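Local coordinates for protease Do-like 2, chloroplastic (Arabidopsis thaliana, PDB 4FLN), which is a chloroplast serine protease that makes the primary cleavage of photodamaged D1 protein in plant photosystem II, at residues 370-375 with 493-498; 376-381 with 417-422. One frame throughout, in Å; residues are numbered along the deposited sequence.

Both contacts belong to the second PDZ domain and share one sheet, with centres about 9 Å apart. Strand 373-375 of contact 1 lies next to strand 378-382 of contact 2, and Ile373 O comes to 2.9 Å from Phe380 N, a probable hydrogen bond between the two. Contact 2 is buried throughout: two strands from the body of the sheet hold each other by a ladder of backbone bonds with apolar side chains packed on it. Contact 1 is only partly buried. Here the chain beyond helix 479-493 lies along the border of the sheet without forming a strand, held by one backbone bond, a tyrosine edge and two isoleucine tips.

Contact 1 (370-375 with 493-498); sequences PSYIIV and YGIPSE
Tyr372 brings the edge of its ring up to the carbonyl of Ser497, in the loop 493-498, with CE1 3.5 Å from Ser497 O and that oxygen near the ring plane. Ser497 O is also 3.0 Å from Tyr372 OH, while Ile495 CG2 sits 4.0 Å from Tyr372 OH. The ring reaches this position because chi1 is 79°, which places CG between the backbone N and the carbonyl carbon. Within its own segment, Ile374 CG1 lies at the ring edge, in plane. Ile374 N gives a hydrogen bond to Glu498 O (2.9 Å), bent to 135° at the hydrogen but lying in the carbonyl plane. Ile373 CA adds a C-H...O contact to Glu498 O at 3.4 Å. This is the border of the second PDZ domain's sheet: strand 373-375 has strand 378-382 on one side, and its other side receives the chain returning after the C-terminal helix 479-493. Ser500 OG bonds Tyr372 N further along that returning chain, and Trp66 from the protease part meets the tyrosine ring edge-to-face. Ile374 and Ile495 reach toward each other tip to tip, their CD1 methyls 3.7 Å apart. In both, CG1 stands beside the backbone N and the side chain runs out extended. Ser497 turns its OG to Arg499 O, while the bent side chain of Glu498 starts away from the strand, and it is the backbone carbonyl that bonds to it.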
loop_
_atom_site.group_PDB
_atom_site.type_symbol
_atom_site.label_atom_id
_atom_site.label_comp_id
_atom_site.label_asym_id
_atom_site.label_seq_id
_atom_site.Cartn_x
_atom_site.Cartn_y
_atom_site.Cartn_z
ATOM N N PRO B 370 11.292 33.451 -9.569
ATOM C CA PRO B 370 10.320 33.460 -10.666
ATOM C C PRO B 370 9.490 34.730 -10.653
ATOM O O PRO B 370 9.179 35.269 -9.592
ATOM C CB PRO B 370 9.441 32.252 -10.362
ATOM C CG PRO B 370 9.514 32.103 -8.900
ATOM C CD PRO B 370 10.884 32.546 -8.480
ATOM N N SER B 371 9.150 35.209 -11.839
ATOM C CA SER B 371 8.426 36.456 -11.981
ATOM C C SER B 371 6.988 36.298 -11.524
ATOM O O SER B 371 6.402 35.215 -11.627
ATOM C CB SER B 371 8.440 36.892 -13.438
ATOM O OG SER B 371 9.741 36.762 -13.971
ATOM N N TYR B 372 6.428 37.377 -10.993
ATOM C CA TYR B 372 5.012 37.404 -10.678
ATOM C C TYR B 372 4.455 38.818 -10.689
ATOM O O TYR B 372 5.170 39.777 -10.413
ATOM C CB TYR B 372 4.723 36.690 -9.353
ATOM C CG TYR B 372 5.029 37.474 -8.102
ATOM C CD1 TYR B 372 4.027 38.176 -7.441
ATOM C CD2 TYR B 372 6.309 37.489 -7.562
ATOM C CE1 TYR B 372 4.293 38.886 -6.287
ATOM C CE2 TYR B 372 6.585 38.196 -6.405
ATOM C CZ TYR B 372 5.574 38.892 -5.770
ATOM O OH TYR B 372 5.839 39.601 -4.622
ATOM N N ILE B 373 3.180 38.936 -11.038
ATOM C CA ILE B 373 2.469 40.204 -10.964
ATOM C C ILE B 373 1.040 39.950 -10.479
ATOM O O ILE B 373 0.418 38.954 -10.855
ATOM C CB ILE B 373 2.508 40.962 -12.318
ATOM C CG1 ILE B 373 1.781 42.301 -12.212
ATOM C CG2 ILE B 373 1.928 40.118 -13.436
ATOM C CD1 ILE B 373 1.951 43.179 -13.440
ATOM N N ILE B 374 0.539 40.832 -9.619
ATOM C CA ILE B 374 -0.790 40.675 -9.037
ATOM C C ILE B 374 -1.684 41.867 -9.354
ATOM O O ILE B 374 -1.345 43.009 -9.056
ATOM C CB ILE B 374 -0.709 40.507 -7.509
ATOM C CG1 ILE B 374 0.336 39.456 -7.143
ATOM C CG2 ILE B 374 -2.059 40.107 -6.933
ATOM C CD1 ILE B 374 0.426 39.177 -5.658
ATOM N N VAL B 375 -2.823 41.600 -9.980
ATOM C CA VAL B 375 -3.789 42.647 -10.292
ATOM C C VAL B 375 -5.144 42.291 -9.706
ATOM O O VAL B 375 -5.693 41.233 -10.001
ATOM C CB VAL B 375 -3.976 42.832 -11.810
ATOM C CG1 VAL B 375 -4.483 44.232 -12.096
ATOM C CG2 VAL B 375 -2.678 42.576 -12.546
ATOM N N TYR B 493 -3.322 39.182 2.909
ATOM C CA TYR B 493 -3.014 37.799 2.533
ATOM C C TYR B 493 -1.818 37.017 3.115
ATOM O O TYR B 493 -1.973 35.847 3.462
ATOM C CB TYR B 493 -3.221 37.573 1.032
ATOM C CG TYR B 493 -4.685 37.327 0.772
ATOM C CD1 TYR B 493 -5.570 38.388 0.617
ATOM C CD2 TYR B 493 -5.200 36.037 0.773
ATOM C CE1 TYR B 493 -6.919 38.167 0.421
ATOM C CE2 TYR B 493 -6.549 35.808 0.575
ATOM C CZ TYR B 493 -7.401 36.880 0.401
ATOM O OH TYR B 493 -8.739 36.662 0.200
ATOM N N GLY B 494 -0.636 37.617 3.204
ATOM C CA GLY B 494 -0.391 38.965 2.755
ATOM C C GLY B 494 1.022 38.984 2.213
ATOM O O GLY B 494 1.872 38.159 2.570
ATOM N N ILE B 495 1.277 39.944 1.340
ATOM C CA ILE B 495 2.405 39.836 0.442
ATOM C C ILE B 495 3.125 41.170 0.385
ATOM O O ILE B 495 2.497 42.231 0.387
ATOM C CB ILE B 495 1.924 39.402 -0.967
ATOM C CG1 ILE B 495 0.898 38.266 -0.856
ATOM C CG2 ILE B 495 3.084 38.972 -1.839
ATOM C CD1 ILE B 495 0.302 37.827 -2.182
ATOM N N PRO B 496 4.459 41.117 0.345
ATOM C CA PRO B 496 5.310 42.308 0.370
ATOM C C PRO B 496 5.054 43.244 -0.799
ATOM O O PRO B 496 4.918 44.450 -0.595
ATOM C CB PRO B 496 6.714 41.719 0.250
ATOM C CG PRO B 496 6.590 40.335 0.804
ATOM C CD PRO B 496 5.245 39.871 0.385
ATOM N N SER B 497 4.978 42.686 -2.004
ATOM C CA SER B 497 4.969 43.485 -3.227
ATOM C C SER B 497 4.018 42.950 -4.290
ATOM O O SER B 497 3.772 41.750 -4.368
ATOM C CB SER B 497 6.381 43.571 -3.809
ATOM O OG SER B 497 6.340 43.801 -5.206
ATOM N N GLU B 498 3.501 43.856 -5.114
ATOM C CA GLU B 498 2.585 43.493 -6.189
ATOM C C GLU B 498 3.321 42.736 -7.281
ATOM O O GLU B 498 2.721 41.967 -8.036
ATOM C CB GLU B 498 1.955 44.745 -6.791
ATOM C CG GLU B 498 2.945 45.650 -7.488
ATOM C CD GLU B 498 2.470 46.079 -8.857
ATOM O OE1 GLU B 498 3.315 46.510 -9.669
ATOM O OE2 GLU B 498 1.252 45.985 -9.123
#

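Contact 2 (376-381 with 417-422); sequences AGLVFT and VILSQV
Thr381 and Ile418 exchange a pair of backbone hydrogen bonds, Ile418 N to Thr381 O at 2.8 Å (171° at the hydrogen) and Thr381 N to Ile418 O at 3.1 Å. Further along, this antiparallel ladder of the PDZ sheet carries a beta bulge: Leu378 pairs with Val422 but Phe380 with Leu419, so strand 417-422 has one residue more. Ser420 and Gln421 together face Val379, whose N bonds Gln421 O (3.1 Å) and whose O takes Ser420 N (3.0 Å). Ser420 OG adds a weak bond to Val379 O at 3.4 Å. The N-to-C directions of segments 378-381 and 417-422 differ by 138°, antiparallel but well short of 180°. Outward from the backbone, Leu378, Phe380, Leu419 and Val422 share one face of the sheet. The Phe380 ring crosses Leu419 at a slant, CE1 3.8 Å from Leu419 CB, with Ile418 O at the ring edge near its plane. Phe380 CG stands beside the backbone N (chi1 -62°), which brings the ring toward Leu419, and Phe467 of strand 464-469 meets it. Cutting Phe380 back to alanine would probably open a gap beside Leu419 CB and leave Phe467 without its aromatic neighbour. Gln71 of the second subunit bonds Val422 O, so the end of strand 417-422 also touches a neighbouring subunit. The side chains of Leu378 and Val422 run alongside each other, Leu378 CD2 lying 3.5 Å from both CG1 and CG2 of Val422.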
loop_
_atom_site.group_PDB
_atom_site.type_symbol
_atom_site.label_atom_id
_atom_site.label_comp_id
_atom_site.label_asym_id
_atom_site.label_seq_id
_atom_site.Cartn_x
_atom_site.Cartn_y
_atom_site.Cartn_z
ATOM N N ALA B 376 -5.683 43.173 -8.877
ATOM C CA ALA B 376 -6.988 42.939 -8.280
ATOM C C ALA B 376 -7.013 41.585 -7.558
ATOM O O ALA B 376 -8.046 40.902 -7.499
ATOM C CB ALA B 376 -8.074 43.014 -9.348
ATOM N N GLY B 377 -5.869 41.202 -7.004
ATOM C CA GLY B 377 -5.770 39.942 -6.298
ATOM C C GLY B 377 -5.550 38.775 -7.244
ATOM O O GLY B 377 -5.394 37.637 -6.792
ATOM N N LEU B 378 -5.529 39.047 -8.551
ATOM C CA LEU B 378 -5.281 37.984 -9.526
ATOM C C LEU B 378 -3.777 37.777 -9.670
ATOM O O LEU B 378 -3.050 38.668 -10.106
ATOM C CB LEU B 378 -5.903 38.291 -10.897
ATOM C CG LEU B 378 -7.401 38.580 -11.082
ATOM C CD1 LEU B 378 -7.857 38.073 -12.437
ATOM C CD2 LEU B 378 -8.264 38.000 -9.975
ATOM N N VAL B 379 -3.319 36.587 -9.311
ATOM C CA VAL B 379 -1.893 36.327 -9.240
ATOM C C VAL B 379 -1.400 35.596 -10.482
ATOM O O VAL B 379 -1.846 34.479 -10.778
ATOM C CB VAL B 379 -1.549 35.527 -7.970
ATOM C CG1 VAL B 379 -0.145 34.987 -8.038
ATOM C CG2 VAL B 379 -1.726 36.403 -6.743
ATOM N N PHE B 380 -0.486 36.240 -11.205
ATOM C CA PHE B 380 0.077 35.688 -12.439
ATOM C C PHE B 380 1.554 35.259 -12.306
ATOM O O PHE B 380 2.369 35.975 -11.730
ATOM C CB PHE B 380 -0.053 36.710 -13.575
ATOM C CG PHE B 380 -1.470 37.073 -13.919
ATOM C CD1 PHE B 380 -2.279 36.190 -14.609
ATOM C CD2 PHE B 380 -1.982 38.312 -13.588
ATOM C CE1 PHE B 380 -3.572 36.523 -14.945
ATOM C CE2 PHE B 380 -3.279 38.653 -13.917
ATOM C CZ PHE B 380 -4.075 37.754 -14.596
ATOM N N THR B 381 1.888 34.083 -12.831
ATOM C CA THR B 381 3.285 33.688 -13.037
ATOM C C THR B 381 3.443 32.945 -14.355
ATOM O O THR B 381 2.461 32.438 -14.914
ATOM C CB THR B 381 3.823 32.747 -11.948
ATOM O OG1 THR B 381 2.796 31.828 -11.568
ATOM C CG2 THR B 381 4.290 33.509 -10.747
ATOM N N VAL B 417 1.626 32.390 -19.705
ATOM C CA VAL B 417 1.334 33.076 -18.467
ATOM C C VAL B 417 0.098 32.442 -17.862
ATOM O O VAL B 417 -0.922 32.270 -18.537
ATOM C CB VAL B 417 1.076 34.565 -18.691
ATOM C CG1 VAL B 417 0.902 35.271 -17.346
ATOM C CG2 VAL B 417 2.211 35.176 -19.485
ATOM N N ILE B 418 0.193 32.069 -16.595
ATOM C CA ILE B 418 -0.951 31.477 -15.946
ATOM C C ILE B 418 -1.422 32.309 -14.772
ATOM O O ILE B 418 -0.659 33.037 -14.144
ATOM C CB ILE B 418 -0.676 30.048 -15.462
ATOM C CG1 ILE B 418 0.299 30.072 -14.290
ATOM C CG2 ILE B 418 -0.155 29.187 -16.598
ATOM C CD1 ILE B 418 0.101 28.924 -13.332
ATOM N N LEU B 419 -2.709 32.192 -14.504
ATOM C CA LEU B 419 -3.297 32.708 -13.301
ATOM C C LEU B 419 -3.289 31.534 -12.341
ATOM O O LEU B 419 -4.032 30.572 -12.532
ATOM C CB LEU B 419 -4.729 33.099 -13.625
ATOM C CG LEU B 419 -5.661 33.372 -12.462
ATOM C CD1 LEU B 419 -5.018 34.383 -11.553
ATOM C CD2 LEU B 419 -6.958 33.887 -13.007
ATOM N N SER B 420 -2.448 31.594 -11.316
ATOM C CA SER B 420 -2.348 30.472 -10.374
ATOM C C SER B 420 -3.488 30.449 -9.346
ATOM O O SER B 420 -4.227 29.470 -9.263
ATOM C CB SER B 420 -0.965 30.376 -9.714
ATOM O OG SER B 420 -0.425 31.651 -9.429
ATOM N N GLN B 421 -3.608 31.509 -8.551
ATOM C CA GLN B 421 -4.733 31.651 -7.629
ATOM C C GLN B 421 -5.318 33.066 -7.693
ATOM O O GLN B 421 -4.697 33.983 -8.233
ATOM C CB GLN B 421 -4.293 31.323 -6.194
ATOM C CG GLN B 421 -3.408 32.391 -5.556
ATOM C CD GLN B 421 -2.569 31.867 -4.408
ATOM O OE1 GLN B 421 -1.409 31.507 -4.600
ATOM N NE2 GLN B 421 -3.144 31.831 -3.203
ATOM N N VAL B 422 -6.520 33.240 -7.155
ATOM C CA VAL B 422 -7.077 34.576 -6.966
ATOM C C VAL B 422 -7.194 34.838 -5.477
ATOM O O VAL B 422 -7.822 34.067 -4.767
ATOM C CB VAL B 422 -8.483 34.719 -7.581
ATOM C CG1 VAL B 422 -9.097 36.039 -7.166
ATOM C CG2 VAL B 422 -8.424 34.614 -9.093
#